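PDB 7AE5: phenolic acid decarboxylase, which catalyses the reversible, non-oxidative decarboxylation of 4-hydroxybenzoate and 3,4-dihydroxybenzoate in a prenylated-FMN- and manganese-dependent, oxygen-sensitive reaction of the UbiD family. Local coordinates for residues C[166-171]-C[276-281]; C[131-134]-C[140-143]; C[229-234]-C[238-243]. One frame throughout, in Å; residues are numbered along the deposited sequence.

Interaction 1: residues C[166-171]-C[276-281]; sequences TYRIQV and FGEFPG
Arg168 reaches past Phe276 to Glu278 in the FMN-binding split-barrel domain of a UbiD enzyme, where Glu273, Arg168 and Glu278 are consistent with the Glu-Arg-Glu network of that family. The salt bridge is long, Arg168 NH1 to Glu278 OE1 3.5 Å. OE1 comes to the edge of the guanidinium, in its plane, but the carboxylate is turned 82° against it. Phe276 lies against one side of the arginine: its CB stands 3.9 Å above one guanidinium face, toward the rim, and its CD2 lies 3.6 Å from Arg168 CD. The two side chains run past each other in opposite directions, with guanidinium and ring planes 46° apart. Arg168 CG is tucked between the backbone N and the carbonyl carbon (chi1 73°), and the chain then stays extended to NE, carrying the charge along the phenylalanine. In the next shell, Glu273 forms a salt bridge with Arg168 NE, which together with Glu278 at NH1 gives the arginine acidic partners at two of its nitrogens. The Phe276 ring stacks on Tyr142. Replacing Arg168 with an alanine is likely to leave Glu273 and Glu278 without their shared cation and to open a gap beside Phe276. Arg168 is predicted to bind prenylated FMN and Glu278 to be the proton donor, which makes this probably part of the active site. Further along, Pro280 O accepts a bond from Trp402 of a neighbouring subunit, and the tight turn there is closed by Gly281 N donating to Glu278 O at 2.8 Å.

Interaction 2: residues C[131-134]-C[140-143]; sequences LYRI and GFYI
Ile134 and Gly140 share one water: it accepts from Ile134 N at 2.8 Å and donates to Gly140 O, also at 2.8 Å, bridging two backbones that have no direct hydrogen bond. Beside it, Tyr132 O faces the start of the second segment and receives a CA-H...O contact from Phe141 CA (3.4 Å, 125° at the hydrogen). Phe141 is the main side chain here. With CG beside its own backbone N (chi1 -50°), its ring lies obliquely beside the 132-133 peptide, CD1 lying 3.5 Å from Arg133 N. Farther out, Phe141 CE1 stands 3.9 Å above one face of the Arg133 guanidinium, toward its rim; the two side chains cross at about a right angle. The polar end of Arg133 is held by Protein ShdD, through Ser34 and Glu39 of that chain, whose Arg36 makes a cation-pi contact with Phe141. Two apolar pairs flank this centre: Leu131 CD2 packs on Ile143 CG1 at 3.7 Å, and Ile134 CD1 meets Tyr142 CB at the same distance. The ring of Tyr142 leads elsewhere: its OH bonds to Glu273, which also pairs with Arg168, predicted to bind prenylated FMN. All eight residues are buried, at a place where the loop before strand 142-143 meets the partner protein. Strand 142-143 pairs antiparallel with strand 169-173, while Phe305 of strand 304-306 packs against Leu131, Tyr132 and Ile143, so the contact lies between two sheets and the ShdD chain.

Interaction 3: residues C[229-234]-C[238-243]; sequences EFVGAL and VPMDIV
Val231 and Met240, the side chains that meet here, are neither of them flat. The helix ring that packs on Met240 is Tyr228, whereas Phe230 is turned to other neighbours, stacking with Tyr223 and meeting Trp97 edge-to-face. Within the helix, Leu234 CG lies 3.9 Å above one face of the Phe230 ring, toward its rim. Val231 and Gly232 touch segment 238-243. Between Val231 and Met240 the sulfur does the touching: Met240 SD is 3.6 Å from Val231 CG1 and 3.7 Å from Val231 CB, with CG2 a little farther, so it rests across the branch of the valine. The side chains cross at about a right angle. Met240 CG sits between the backbone N and the carbonyl carbon (chi1 62°), which aims the chain at the helix, and the bend at its last torsion turns CE aside. At the Val238 end the contact is made by backbone atoms. Gly232 CA makes a CA-H...O contact with Val238 O (3.5 Å, 135° at the hydrogen). A CB on Gly232 would come about 3.6 Å from Val238 O and 3.7 Å from Pro239 CA, so a side chain there would crowd the approach. The whole is a tight helix-to-strand connection, 235-237 joining helix 227-234 to strand 241-244, and Gln235 NE2 in that link also bonds to Val238 O. The helix starts at Glu227, a predicted manganese ligand whose side chain lies about 6 Å from that of Val231; helix 211-217 adds Val213 against Met240, Pro254 packs on it from strand 252-254, and the chain runs on into strand 241-244, the middle strand of a three-stranded sheet between 105-106 and 252-254.

In the fold
Interaction 2 comes first along the chain: 131-134 and 140-143 close a short loop of five residues that leads into strand 142-143. Interaction 1 opens later at 166-171 and closes only at 276-281, spanning 104 residues; strands 142-143 and 169-173 are neighbours in one antiparallel sheet, and the backbones of Ile169 and Val171 pair with Ile143 and Phe141, so the two contacts touch. Interaction 3 lies wholly within the span of interaction 1, closing a three-residue turn between helix 227-234 and strand 241-244. It remains apart, its centre 26 Å from that of interaction 1 and 30 Å from that of interaction 2. None of the loops cross.

Interaction 1: residues C[166-171]-C[276-281]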
ATOM      1  N   THR C 166     -32.398   8.250 -27.048  1.00 53.34           N
ATOM      2  CA  THR C 166     -32.382   6.916 -27.637  1.00 48.73           C
ATOM      3  C   THR C 166     -32.671   5.883 -26.558  1.00 47.65           C
ATOM      4  O   THR C 166     -32.011   5.867 -25.514  1.00 49.46           O
ATOM      5  CB  THR C 166     -31.038   6.611 -28.300  1.00 47.72           C
ATOM      6  OG1 THR C 166     -29.975   6.902 -27.384  1.00 49.70           O
ATOM      7  CG2 THR C 166     -30.864   7.440 -29.562  1.00 49.15           C
ATOM      8  N   TYR C 167     -33.657   5.029 -26.813  1.00 47.78           N
ATOM      9  CA  TYR C 167     -34.032   3.967 -25.893  1.00 47.49           C
ATOM     10  C   TYR C 167     -34.309   2.709 -26.697  1.00 45.36           C
ATOM     11  O   TYR C 167     -34.906   2.776 -27.775  1.00 44.07           O
ATOM     12  CB  TYR C 167     -35.262   4.358 -25.063  1.00 49.32           C
ATOM     13  CG  TYR C 167     -35.131   5.716 -24.411  1.00 53.31           C
ATOM     14  CD1 TYR C 167     -34.233   5.924 -23.373  1.00 56.30           C
ATOM     15  CD2 TYR C 167     -35.891   6.794 -24.846  1.00 55.22           C
ATOM     16  CE1 TYR C 167     -34.103   7.165 -22.780  1.00 61.51           C
ATOM     17  CE2 TYR C 167     -35.769   8.038 -24.258  1.00 60.84           C
ATOM     18  CZ  TYR C 167     -34.872   8.218 -23.225  1.00 64.15           C
ATOM     19  OH  TYR C 167     -34.744   9.455 -22.636  1.00 70.99           O
ATOM     20  N   ARG C 168     -33.865   1.568 -26.178  1.00 38.16           N
ATOM     21  CA  ARG C 168     -34.073   0.314 -26.885  1.00 37.52           C
ATOM     22  C   ARG C 168     -35.556  -0.035 -26.915  1.00 36.83           C
ATOM     23  O   ARG C 168     -36.277   0.129 -25.925  1.00 37.82           O
ATOM     24  CB  ARG C 168     -33.257  -0.810 -26.241  1.00 38.73           C
ATOM     25  CG  ARG C 168     -33.774  -1.312 -24.905  1.00 40.93           C
ATOM     26  CD  ARG C 168     -32.689  -2.071 -24.172  1.00 42.88           C
ATOM     27  NE  ARG C 168     -33.225  -2.902 -23.103  1.00 45.56           N
ATOM     28  CZ  ARG C 168     -32.576  -3.183 -21.983  1.00 46.77           C
ATOM     29  NH1 ARG C 168     -31.368  -2.700 -21.745  1.00 45.99           N
ATOM     30  NH2 ARG C 168     -33.153  -3.970 -21.078  1.00 48.97           N
ATOM     31  N   ILE C 169     -36.015  -0.501 -28.073  1.00 46.91           N
ATOM     32  CA  ILE C 169     -37.428  -0.738 -28.335  1.00 47.00           C
ATOM     33  C   ILE C 169     -37.583  -2.203 -28.712  1.00 49.96           C
ATOM     34  O   ILE C 169     -37.203  -2.609 -29.819  1.00 50.30           O
ATOM     35  CB  ILE C 169     -37.960   0.179 -29.446  1.00 44.52           C
ATOM     36  CG1 ILE C 169     -37.810   1.649 -29.048  1.00 43.42           C
ATOM     37  CG2 ILE C 169     -39.407  -0.139 -29.758  1.00 44.66           C
ATOM     38  CD1 ILE C 169     -38.663   2.054 -27.870  1.00 44.42           C
ATOM     39  N   GLN C 170     -38.134  -3.002 -27.801  1.00 40.82           N
ATOM     40  CA  GLN C 170     -38.399  -4.409 -28.074  1.00 43.85           C
ATOM     41  C   GLN C 170     -39.780  -4.548 -28.700  1.00 42.49           C
ATOM     42  O   GLN C 170     -40.779  -4.124 -28.110  1.00 41.29           O
ATOM     43  CB  GLN C 170     -38.317  -5.258 -26.808  1.00 47.40           C
ATOM     44  CG  GLN C 170     -38.580  -6.735 -27.082  1.00 50.38           C
ATOM     45  CD  GLN C 170     -38.562  -7.590 -25.833  1.00 53.18           C
ATOM     46  OE1 GLN C 170     -38.157  -7.140 -24.764  1.00 52.93           O
ATOM     47  NE2 GLN C 170     -39.003  -8.836 -25.965  1.00 56.25           N
ATOM     48  N   VAL C 171     -39.834  -5.149 -29.884  1.00 38.84           N
ATOM     49  CA  VAL C 171     -41.111  -5.427 -30.529  1.00 40.13           C
ATOM     50  C   VAL C 171     -41.817  -6.530 -29.753  1.00 41.30           C
ATOM     51  O   VAL C 171     -41.305  -7.650 -29.632  1.00 44.40           O
ATOM     52  CB  VAL C 171     -40.912  -5.816 -31.999  1.00 41.62           C
ATOM     53  CG1 VAL C 171     -42.241  -6.202 -32.633  1.00 43.69           C
ATOM     54  CG2 VAL C 171     -40.259  -4.676 -32.763  1.00 40.97           C
ATOM     55  N   PHE C 276     -31.250  -7.841 -23.474  1.00 34.34           N
ATOM     56  CA  PHE C 276     -30.717  -7.113 -24.614  1.00 35.07           C
ATOM     57  C   PHE C 276     -29.315  -6.648 -24.263  1.00 35.06           C
ATOM     58  O   PHE C 276     -28.955  -6.534 -23.088  1.00 34.74           O
ATOM     59  CB  PHE C 276     -31.606  -5.923 -24.996  1.00 36.28           C
ATOM     60  CG  PHE C 276     -31.232  -5.282 -26.306  1.00 36.86           C
ATOM     61  CD1 PHE C 276     -31.480  -5.927 -27.505  1.00 36.45           C
ATOM     62  CD2 PHE C 276     -30.632  -4.032 -26.337  1.00 37.71           C
ATOM     63  CE1 PHE C 276     -31.133  -5.342 -28.707  1.00 36.80           C
ATOM     64  CE2 PHE C 276     -30.285  -3.439 -27.537  1.00 38.11           C
ATOM     65  CZ  PHE C 276     -30.537  -4.096 -28.724  1.00 37.61           C
ATOM     66  N   GLY C 277     -28.528  -6.383 -25.301  1.00 47.98           N
ATOM     67  CA  GLY C 277     -27.185  -5.896 -25.093  1.00 48.01           C
ATOM     68  C   GLY C 277     -27.159  -4.504 -24.497  1.00 48.85           C
ATOM     69  O   GLY C 277     -28.100  -3.718 -24.618  1.00 49.73           O
ATOM     70  N   GLU C 278     -26.056  -4.208 -23.816  1.00 49.48           N
ATOM     71  CA  GLU C 278     -25.783  -2.883 -23.288  1.00 50.15           C
ATOM     72  C   GLU C 278     -24.345  -2.516 -23.627  1.00 49.88           C
ATOM     73  O   GLU C 278     -23.522  -3.383 -23.932  1.00 48.95           O
ATOM     74  CB  GLU C 278     -26.021  -2.812 -21.770  1.00 49.74           C
ATOM     75  CG  GLU C 278     -27.262  -3.573 -21.307  1.00 49.51           C
ATOM     76  CD  GLU C 278     -27.811  -3.071 -19.984  1.00 49.70           C
ATOM     77  OE1 GLU C 278     -28.466  -2.007 -19.981  1.00 50.92           O
ATOM     78  OE2 GLU C 278     -27.592  -3.742 -18.951  1.00 48.65           O
ATOM     79  N   PHE C 279     -24.045  -1.217 -23.566  1.00 36.47           N
ATOM     80  CA  PHE C 279     -22.759  -0.720 -24.050  1.00 36.23           C
ATOM     81  C   PHE C 279     -21.538  -1.292 -23.321  1.00 34.62           C
ATOM     82  O   PHE C 279     -20.446  -1.281 -23.901  1.00 33.91           O
ATOM     83  CB  PHE C 279     -22.729   0.818 -24.019  1.00 37.41           C
ATOM     84  CG  PHE C 279     -22.750   1.417 -22.641  1.00 37.48           C
ATOM     85  CD1 PHE C 279     -21.568   1.662 -21.959  1.00 36.55           C
ATOM     86  CD2 PHE C 279     -23.948   1.767 -22.041  1.00 38.42           C
ATOM     87  CE1 PHE C 279     -21.584   2.217 -20.694  1.00 36.67           C
ATOM     88  CE2 PHE C 279     -23.971   2.329 -20.775  1.00 38.60           C
ATOM     89  CZ  PHE C 279     -22.787   2.552 -20.101  1.00 37.77           C
ATOM     90  N   PRO C 280     -21.641  -1.807 -22.068  1.00 42.66           N
ATOM     91  CA  PRO C 280     -20.478  -2.511 -21.502  1.00 41.02           C
ATOM     92  C   PRO C 280     -20.209  -3.862 -22.147  1.00 40.23           C
ATOM     93  O   PRO C 280     -19.317  -4.592 -21.705  1.00 38.98           O
ATOM     94  CB  PRO C 280     -20.843  -2.664 -20.021  1.00 40.51           C
ATOM     95  CG  PRO C 280     -21.793  -1.572 -19.763  1.00 41.95           C
ATOM     96  CD  PRO C 280     -22.617  -1.497 -21.006  1.00 43.15           C
ATOM     97  N   GLY C 281     -20.971  -4.212 -23.181  1.00 40.42           N
ATOM     98  CA  GLY C 281     -20.695  -5.419 -23.934  1.00 39.89           C
ATOM     99  C   GLY C 281     -21.299  -6.684 -23.377  1.00 39.45           C
ATOM    100  O   GLY C 281     -20.820  -7.777 -23.693  1.00 38.84           O
TER

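Interaction 2: residues C[131-134]-C[140-143]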
ATOM      1  N   LEU C 131     -37.644  -6.404 -39.371  1.00 57.79           N
ATOM      2  CA  LEU C 131     -37.202  -6.630 -38.004  1.00 56.53           C
ATOM      3  C   LEU C 131     -36.473  -7.962 -37.878  1.00 56.92           C
ATOM      4  O   LEU C 131     -36.845  -8.956 -38.510  1.00 57.82           O
ATOM      5  CB  LEU C 131     -38.397  -6.586 -37.052  1.00 55.82           C
ATOM      6  CG  LEU C 131     -38.988  -5.188 -36.852  1.00 55.60           C
ATOM      7  CD1 LEU C 131     -40.444  -5.269 -36.416  1.00 55.62           C
ATOM      8  CD2 LEU C 131     -38.163  -4.398 -35.845  1.00 54.64           C
ATOM      9  N   TYR C 132     -35.437  -7.976 -37.042  1.00 49.07           N
ATOM     10  CA  TYR C 132     -34.551  -9.122 -36.909  1.00 49.82           C
ATOM     11  C   TYR C 132     -34.002  -9.156 -35.489  1.00 48.98           C
ATOM     12  O   TYR C 132     -34.161  -8.207 -34.718  1.00 47.67           O
ATOM     13  CB  TYR C 132     -33.412  -9.058 -37.932  1.00 50.81           C
ATOM     14  CG  TYR C 132     -32.547  -7.828 -37.783  1.00 50.26           C
ATOM     15  CD1 TYR C 132     -32.947  -6.604 -38.308  1.00 50.06           C
ATOM     16  CD2 TYR C 132     -31.333  -7.887 -37.112  1.00 50.15           C
ATOM     17  CE1 TYR C 132     -32.160  -5.478 -38.169  1.00 49.86           C
ATOM     18  CE2 TYR C 132     -30.541  -6.767 -36.969  1.00 49.70           C
ATOM     19  CZ  TYR C 132     -30.958  -5.566 -37.497  1.00 49.64           C
ATOM     20  OH  TYR C 132     -30.163  -4.452 -37.353  1.00 49.49           O
ATOM     21  N   ARG C 133     -33.346 -10.262 -35.149  1.00 49.42           N
ATOM     22  CA  ARG C 133     -32.742 -10.421 -33.832  1.00 49.03           C
ATOM     23  C   ARG C 133     -31.294  -9.946 -33.877  1.00 49.03           C
ATOM     24  O   ARG C 133     -30.488 -10.466 -34.657  1.00 50.36           O
ATOM     25  CB  ARG C 133     -32.819 -11.869 -33.355  1.00 50.46           C
ATOM     26  CG  ARG C 133     -32.657 -11.998 -31.850  1.00 50.11           C
ATOM     27  CD  ARG C 133     -32.571 -13.443 -31.391  1.00 52.01           C
ATOM     28  NE  ARG C 133     -33.794 -14.191 -31.655  1.00 52.63           N
ATOM     29  CZ  ARG C 133     -34.904 -14.089 -30.936  1.00 51.79           C
ATOM     30  NH1 ARG C 133     -34.996 -13.244 -29.921  1.00 50.18           N
ATOM     31  NH2 ARG C 133     -35.946 -14.857 -31.239  1.00 52.56           N
ATOM     32  N   ILE C 134     -30.968  -8.969 -33.031  1.00 48.67           N
ATOM     33  CA  ILE C 134     -29.642  -8.357 -33.065  1.00 48.48           C
ATOM     34  C   ILE C 134     -28.606  -9.283 -32.439  1.00 49.63           C
ATOM     35  O   ILE C 134     -27.542  -9.527 -33.015  1.00 50.75           O
ATOM     36  CB  ILE C 134     -29.671  -6.985 -32.369  1.00 46.31           C
ATOM     37  CG1 ILE C 134     -30.819  -6.138 -32.921  1.00 45.60           C
ATOM     38  CG2 ILE C 134     -28.338  -6.272 -32.540  1.00 45.94           C
ATOM     39  CD1 ILE C 134     -30.938  -4.781 -32.280  1.00 43.40           C
ATOM     40  N   GLY C 140     -36.355 -10.591 -27.955  1.00 49.27           N
ATOM     41  CA  GLY C 140     -37.124 -10.483 -29.172  1.00 49.73           C
ATOM     42  C   GLY C 140     -36.370  -9.691 -30.217  1.00 49.57           C
ATOM     43  O   GLY C 140     -35.158  -9.497 -30.119  1.00 49.53           O
ATOM     44  N   PHE C 141     -37.104  -9.234 -31.229  1.00 49.76           N
ATOM     45  CA  PHE C 141     -36.545  -8.372 -32.263  1.00 49.70           C
ATOM     46  C   PHE C 141     -36.601  -6.928 -31.778  1.00 48.14           C
ATOM     47  O   PHE C 141     -37.635  -6.480 -31.275  1.00 47.50           O
ATOM     48  CB  PHE C 141     -37.310  -8.530 -33.579  1.00 50.72           C
ATOM     49  CG  PHE C 141     -37.489  -9.961 -34.012  1.00 52.15           C
ATOM     50  CD1 PHE C 141     -36.518 -10.914 -33.743  1.00 53.04           C
ATOM     51  CD2 PHE C 141     -38.633 -10.352 -34.688  1.00 52.78           C
ATOM     52  CE1 PHE C 141     -36.688 -12.230 -34.139  1.00 54.59           C
ATOM     53  CE2 PHE C 141     -38.807 -11.666 -35.089  1.00 54.14           C
ATOM     54  CZ  PHE C 141     -37.835 -12.605 -34.814  1.00 55.08           C
ATOM     55  N   TYR C 142     -35.492  -6.208 -31.924  1.00 45.14           N
ATOM     56  CA  TYR C 142     -35.323  -4.913 -31.281  1.00 43.62           C
ATOM     57  C   TYR C 142     -35.138  -3.803 -32.304  1.00 44.33           C
ATOM     58  O   TYR C 142     -34.434  -3.973 -33.305  1.00 45.45           O
ATOM     59  CB  TYR C 142     -34.122  -4.929 -30.339  1.00 42.34           C
ATOM     60  CG  TYR C 142     -34.465  -5.238 -28.901  1.00 41.09           C
ATOM     61  CD1 TYR C 142     -34.673  -6.545 -28.480  1.00 42.12           C
ATOM     62  CD2 TYR C 142     -34.566  -4.223 -27.959  1.00 39.18           C
ATOM     63  CE1 TYR C 142     -34.978  -6.832 -27.161  1.00 41.22           C
ATOM     64  CE2 TYR C 142     -34.871  -4.499 -26.642  1.00 38.10           C
ATOM     65  CZ  TYR C 142     -35.075  -5.804 -26.249  1.00 39.04           C
ATOM     66  OH  TYR C 142     -35.378  -6.073 -24.938  1.00 38.10           O
ATOM     67  N   ILE C 143     -35.778  -2.668 -32.038  1.00 47.48           N
ATOM     68  CA  ILE C 143     -35.461  -1.408 -32.698  1.00 48.52           C
ATOM     69  C   ILE C 143     -34.450  -0.696 -31.807  1.00 46.79           C
ATOM     70  O   ILE C 143     -34.791  -0.228 -30.718  1.00 45.72           O
ATOM     71  CB  ILE C 143     -36.717  -0.555 -32.917  1.00 50.04           C
ATOM     72  CG1 ILE C 143     -37.755  -1.329 -33.730  1.00 50.92           C
ATOM     73  CG2 ILE C 143     -36.366   0.750 -33.607  1.00 51.87           C
ATOM     74  CD1 ILE C 143     -39.131  -0.711 -33.693  1.00 51.94           C
TER
HETATM   75  O   HOH W   1     -32.984  -8.160 -31.202  1.00 31.99           O

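Interaction 3: residues C[229-234]-C[238-243]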
ATOM      1  N   GLU C 229     -32.994  22.435 -31.302  1.00 64.81           N
ATOM      2  CA  GLU C 229     -32.085  23.567 -31.441  1.00 64.68           C
ATOM      3  C   GLU C 229     -30.634  23.129 -31.301  1.00 64.24           C
ATOM      4  O   GLU C 229     -29.750  23.702 -31.945  1.00 63.38           O
ATOM      5  CB  GLU C 229     -32.418  24.644 -30.410  1.00 66.07           C
ATOM      6  N   PHE C 230     -30.372  22.118 -30.468  1.00 56.48           N
ATOM      7  CA  PHE C 230     -29.010  21.610 -30.339  1.00 55.72           C
ATOM      8  C   PHE C 230     -28.546  20.956 -31.633  1.00 54.52           C
ATOM      9  O   PHE C 230     -27.378  21.092 -32.017  1.00 53.97           O
ATOM     10  CB  PHE C 230     -28.918  20.625 -29.175  1.00 56.53           C
ATOM     11  CG  PHE C 230     -27.523  20.134 -28.912  1.00 56.14           C
ATOM     12  CD1 PHE C 230     -26.518  21.020 -28.558  1.00 56.40           C
ATOM     13  CD2 PHE C 230     -27.214  18.788 -29.019  1.00 55.43           C
ATOM     14  CE1 PHE C 230     -25.232  20.573 -28.318  1.00 55.95           C
ATOM     15  CE2 PHE C 230     -25.928  18.335 -28.777  1.00 54.99           C
ATOM     16  CZ  PHE C 230     -24.937  19.230 -28.426  1.00 55.23           C
ATOM     17  N   VAL C 231     -29.443  20.239 -32.314  1.00 54.72           N
ATOM     18  CA  VAL C 231     -29.117  19.703 -33.633  1.00 54.83           C
ATOM     19  C   VAL C 231     -28.701  20.830 -34.568  1.00 56.35           C
ATOM     20  O   VAL C 231     -27.727  20.706 -35.320  1.00 56.10           O
ATOM     21  CB  VAL C 231     -30.309  18.909 -34.201  1.00 55.26           C
ATOM     22  CG1 VAL C 231     -30.055  18.537 -35.654  1.00 55.79           C
ATOM     23  CG2 VAL C 231     -30.570  17.668 -33.364  1.00 53.63           C
ATOM     24  N   GLY C 232     -29.422  21.952 -34.525  1.00 58.01           N
ATOM     25  CA  GLY C 232     -29.024  23.101 -35.318  1.00 59.54           C
ATOM     26  C   GLY C 232     -27.662  23.636 -34.923  1.00 58.85           C
ATOM     27  O   GLY C 232     -26.877  24.059 -35.777  1.00 59.37           O
ATOM     28  N   ALA C 233     -27.358  23.620 -33.622  1.00 65.76           N
ATOM     29  CA  ALA C 233     -26.050  24.076 -33.166  1.00 65.26           C
ATOM     30  C   ALA C 233     -24.942  23.166 -33.679  1.00 63.82           C
ATOM     31  O   ALA C 233     -23.849  23.635 -34.018  1.00 63.43           O
ATOM     32  CB  ALA C 233     -26.024  24.153 -31.640  1.00 66.25           C
ATOM     33  N   LEU C 234     -25.206  21.858 -33.749  1.00 66.59           N
ATOM     34  CA  LEU C 234     -24.221  20.930 -34.287  1.00 65.22           C
ATOM     35  C   LEU C 234     -24.098  21.034 -35.801  1.00 65.56           C
ATOM     36  O   LEU C 234     -23.095  20.577 -36.361  1.00 64.90           O
ATOM     37  CB  LEU C 234     -24.573  19.499 -33.887  1.00 65.30           C
ATOM     38  CG  LEU C 234     -24.702  19.240 -32.385  1.00 66.98           C
ATOM     39  CD1 LEU C 234     -24.877  17.756 -32.114  1.00 67.00           C
ATOM     40  CD2 LEU C 234     -23.493  19.787 -31.638  1.00 67.14           C
ATOM     41  N   VAL C 238     -27.313  25.962 -38.727  1.00 67.59           N
ATOM     42  CA  VAL C 238     -28.318  25.748 -39.763  1.00 68.97           C
ATOM     43  C   VAL C 238     -29.504  25.034 -39.124  1.00 68.51           C
ATOM     44  O   VAL C 238     -29.361  23.887 -38.678  1.00 66.74           O
ATOM     45  CB  VAL C 238     -27.758  24.942 -40.945  1.00 68.68           C
ATOM     46  CG1 VAL C 238     -28.867  24.616 -41.935  1.00 70.04           C
ATOM     47  CG2 VAL C 238     -26.638  25.713 -41.627  1.00 69.34           C
ATOM     48  N   PRO C 239     -30.679  25.658 -39.056  1.00 78.47           N
ATOM     49  CA  PRO C 239     -31.817  25.014 -38.390  1.00 78.04           C
ATOM     50  C   PRO C 239     -32.266  23.762 -39.126  1.00 77.55           C
ATOM     51  O   PRO C 239     -32.139  23.648 -40.346  1.00 78.38           O
ATOM     52  CB  PRO C 239     -32.905  26.096 -38.417  1.00 80.22           C
ATOM     53  CG  PRO C 239     -32.180  27.380 -38.681  1.00 81.43           C
ATOM     54  CD  PRO C 239     -31.008  27.011 -39.532  1.00 80.74           C
ATOM     55  N   MET C 240     -32.794  22.814 -38.361  1.00 74.37           N
ATOM     56  CA  MET C 240     -33.375  21.602 -38.913  1.00 73.93           C
ATOM     57  C   MET C 240     -34.887  21.753 -39.027  1.00 75.35           C
ATOM     58  O   MET C 240     -35.507  22.582 -38.355  1.00 76.21           O
ATOM     59  CB  MET C 240     -33.032  20.385 -38.050  1.00 71.64           C
ATOM     60  CG  MET C 240     -33.566  20.459 -36.632  1.00 70.99           C
ATOM     61  SD  MET C 240     -33.626  18.842 -35.845  1.00 68.81           S
ATOM     62  CE  MET C 240     -34.281  17.847 -37.183  1.00 69.26           C
ATOM     63  N   ASP C 241     -35.475  20.937 -39.895  1.00 75.22           N
ATOM     64  CA  ASP C 241     -36.906  20.995 -40.157  1.00 76.63           C
ATOM     65  C   ASP C 241     -37.643  20.020 -39.248  1.00 75.34           C
ATOM     66  O   ASP C 241     -37.271  18.847 -39.150  1.00 73.70           O
ATOM     67  CB  ASP C 241     -37.196  20.678 -41.625  1.00 77.83           C
ATOM     68  CG  ASP C 241     -36.695  21.758 -42.564  1.00 79.52           C
ATOM     69  OD1 ASP C 241     -36.265  22.823 -42.071  1.00 79.92           O
ATOM     70  OD2 ASP C 241     -36.728  21.541 -43.793  1.00 80.50           O
ATOM     71  N   ILE C 242     -38.684  20.515 -38.580  1.00 66.61           N
ATOM     72  CA  ILE C 242     -39.529  19.693 -37.727  1.00 65.66           C
ATOM     73  C   ILE C 242     -40.969  19.819 -38.206  1.00 67.37           C
ATOM     74  O   ILE C 242     -41.354  20.796 -38.855  1.00 69.35           O
ATOM     75  CB  ILE C 242     -39.415  20.079 -36.238  1.00 64.83           C
ATOM     76  CG1 ILE C 242     -39.870  21.523 -36.023  1.00 66.71           C
ATOM     77  CG2 ILE C 242     -37.989  19.885 -35.744  1.00 63.10           C
ATOM     78  CD1 ILE C 242     -39.863  21.951 -34.574  1.00 66.15           C
ATOM     79  N   VAL C 243     -41.767  18.806 -37.879  1.00 75.72           N
ATOM     80  CA  VAL C 243     -43.173  18.756 -38.263  1.00 77.14           C
ATOM     81  C   VAL C 243     -43.969  18.161 -37.112  1.00 76.18           C
ATOM     82  O   VAL C 243     -43.525  17.208 -36.462  1.00 74.24           O
ATOM     83  CB  VAL C 243     -43.386  17.939 -39.554  1.00 77.49           C
TER